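Local coordinates for VapB family protein (Caulobacter crescentus, PDB 5K8J) that serves as the antitoxin of the VapBC1 toxin-antitoxin pair, probably binding DNA and inhibiting the PIN-domain ribonuclease VapC, at residues A[60-63]-A[64-67]. Sequence-based numbering, arbitrary orientation.
Sequences ATLN and QMPR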
ATOM      1  N   ALA A  60      -6.872  -7.350 -38.584  1.00 29.77           N
ATOM      2  CA  ALA A  60      -7.272  -8.084 -39.784  1.00 35.10           C
ATOM      3  C   ALA A  60      -8.592  -8.803 -39.569  1.00 33.26           C
ATOM      4  O   ALA A  60      -9.437  -8.854 -40.474  1.00 34.25           O
ATOM      5  CB  ALA A  60      -6.193  -9.082 -40.180  1.00 33.03           C
ATOM      6  N   THR A  61      -8.781  -9.381 -38.383  1.00 29.34           N
ATOM      7  CA  THR A  61     -10.041 -10.046 -38.071  1.00 28.67           C
ATOM      8  C   THR A  61     -11.196  -9.058 -38.113  1.00 34.07           C
ATOM      9  O   THR A  61     -12.235  -9.325 -38.729  1.00 29.72           O
ATOM     10  CB  THR A  61      -9.949 -10.714 -36.701  1.00 33.33           C
ATOM     11  OG1 THR A  61      -8.964 -11.754 -36.760  1.00 34.42           O
ATOM     12  CG2 THR A  61     -11.302 -11.312 -36.283  1.00 30.20           C
ATOM     13  N   LEU A  62     -11.034  -7.907 -37.452  1.00 28.02           N
ATOM     14  CA  LEU A  62     -12.069  -6.876 -37.491  1.00 24.92           C
ATOM     15  C   LEU A  62     -12.369  -6.431 -38.924  1.00 32.31           C
ATOM     16  O   LEU A  62     -13.529  -6.194 -39.273  1.00 31.78           O
ATOM     17  CB  LEU A  62     -11.641  -5.688 -36.637  1.00 25.35           C
ATOM     18  CG  LEU A  62     -11.615  -5.957 -35.128  1.00 21.43           C
ATOM     19  CD1 LEU A  62     -10.979  -4.813 -34.381  1.00 21.24           C
ATOM     20  CD2 LEU A  62     -13.018  -6.224 -34.587  1.00 24.05           C
ATOM     21  N   ASN A  63     -11.339  -6.271 -39.756  1.00 31.61           N
ATOM     22  CA  ASN A  63     -11.574  -5.796 -41.121  1.00 33.00           C
ATOM     23  C   ASN A  63     -12.248  -6.836 -42.002  1.00 33.88           C
ATOM     24  O   ASN A  63     -12.854  -6.470 -43.016  1.00 35.46           O
ATOM     25  CB  ASN A  63     -10.266  -5.341 -41.747  1.00 39.33           C
ATOM     26  CG  ASN A  63      -9.782  -4.015 -41.169  1.00 50.79           C
ATOM     27  OD1 ASN A  63     -10.565  -3.262 -40.595  1.00 51.29           O
ATOM     28  ND2 ASN A  63      -8.501  -3.722 -41.331  1.00 61.24           N
ATOM     29  N   GLN A  64     -12.163  -8.119 -41.656  1.00 35.80           N
ATOM     30  CA  GLN A  64     -12.900  -9.138 -42.394  1.00 40.09           C
ATOM     31  C   GLN A  64     -14.367  -9.193 -41.990  1.00 36.87           C
ATOM     32  O   GLN A  64     -15.152  -9.883 -42.641  1.00 43.20           O
ATOM     33  CB  GLN A  64     -12.271 -10.513 -42.169  1.00 49.12           C
ATOM     34  CG  GLN A  64     -10.920 -10.714 -42.840  1.00 63.83           C
ATOM     35  CD  GLN A  64     -10.123 -11.850 -42.209  1.00 73.14           C
ATOM     36  OE1 GLN A  64     -10.471 -12.344 -41.132  1.00 75.40           O
ATOM     37  NE2 GLN A  64      -9.052 -12.272 -42.877  1.00 73.05           N
HETATM   38  N   MSE A  65     -14.746  -8.497 -40.928  1.00 33.47           N
HETATM   39  CA  MSE A  65     -16.106  -8.525 -40.428  1.00 26.60           C
HETATM   40  C   MSE A  65     -16.850  -7.277 -40.867  1.00 30.97           C
HETATM   41  O   MSE A  65     -16.227  -6.231 -41.051  1.00 30.06           O
HETATM   42  CB  MSE A  65     -16.099  -8.604 -38.909  1.00 28.85           C
HETATM   43  CG  MSE A  65     -15.481  -9.867 -38.383  1.00 30.28           C
HETATM   44 SE   MSE A  65     -15.082  -9.670 -36.491  0.88 34.67          SE
HETATM   45  CE  MSE A  65     -16.845  -9.826 -35.785  1.00 25.80           C
ATOM     46  N   PRO A  66     -18.170  -7.368 -41.012  1.00 30.57           N
ATOM     47  CA  PRO A  66     -18.962  -6.157 -41.246  1.00 31.09           C
ATOM     48  C   PRO A  66     -18.846  -5.233 -40.048  1.00 32.84           C
ATOM     49  O   PRO A  66     -18.540  -5.667 -38.943  1.00 29.75           O
ATOM     50  CB  PRO A  66     -20.392  -6.681 -41.404  1.00 34.81           C
ATOM     51  CG  PRO A  66     -20.256  -8.153 -41.626  1.00 35.28           C
ATOM     52  CD  PRO A  66     -19.019  -8.565 -40.920  1.00 36.05           C
ATOM     53  N   ARG A  67     -19.126  -3.958 -40.264  1.00 30.22           N
ATOM     54  CA  ARG A  67     -19.129  -3.017 -39.161  1.00 29.05           C
ATOM     55  C   ARG A  67     -20.508  -2.410 -38.945  1.00 24.49           C
ATOM     56  O   ARG A  67     -21.355  -2.402 -39.851  1.00 26.13           O
ATOM     57  CB  ARG A  67     -18.106  -1.903 -39.394  1.00 36.44           C
ATOM     58  CG  ARG A  67     -18.481  -0.942 -40.460  1.00 40.57           C
ATOM     59  CD  ARG A  67     -17.317  -0.005 -40.759  1.00 52.73           C
ATOM     60  NE  ARG A  67     -17.498   0.667 -42.039  1.00 67.54           N
ATOM     61  CZ  ARG A  67     -16.718   1.642 -42.494  1.00 74.49           C
ATOM     62  NH1 ARG A  67     -15.698   2.076 -41.763  1.00 79.40           N
ATOM     63  NH2 ARG A  67     -16.962   2.189 -43.680  1.00 66.49           N
TER
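Gln64 N is shared by two carbonyl oxygens at the C-terminal end of helix 55-64, the antitoxin helix that packs on the VapC toxin. It donates to Ala60 O at 3.1 Å, an i to i+4 bond of the helix, and weakly to Thr61 O at 3.2 Å, an i to i+3 bond. Met65 N likewise bonds three residues back, to Leu62 O at 3.1 Å, but from above the carbonyl plane (65° out of it), as the chain leaves the helix for an extended path through Pro66 and Arg67. Arg58 NH1 of the VapC chain bonds both Leu62 O and Pro66 O, so a single toxin nitrogen joins the helix to the following loop. The extended Gln64 side chain runs back beside Ala60 O, with Gln64 CG at 3.4 Å and Gln64 CD at 3.5 Å from that oxygen. Met65, a selenomethionine, also runs back over the turn; CG beside its own backbone N (chi1 -64°) comes to lie 3.3 Å from Thr61 O, and the bend at chi3 leaves the methyl CE farther from Thr61 CG2 than the selenium is. Thr61 OG1 bonds Asp57 O, while CG2, anti to its own backbone N, lies beside the selenium. The Thr61 and Met65 side chains flank one another, heading in the same general direction, with Thr61 CG2 4.1 Å from Met65 SE, and Leu62 CD2 reaches the same selenium at 4.4 Å.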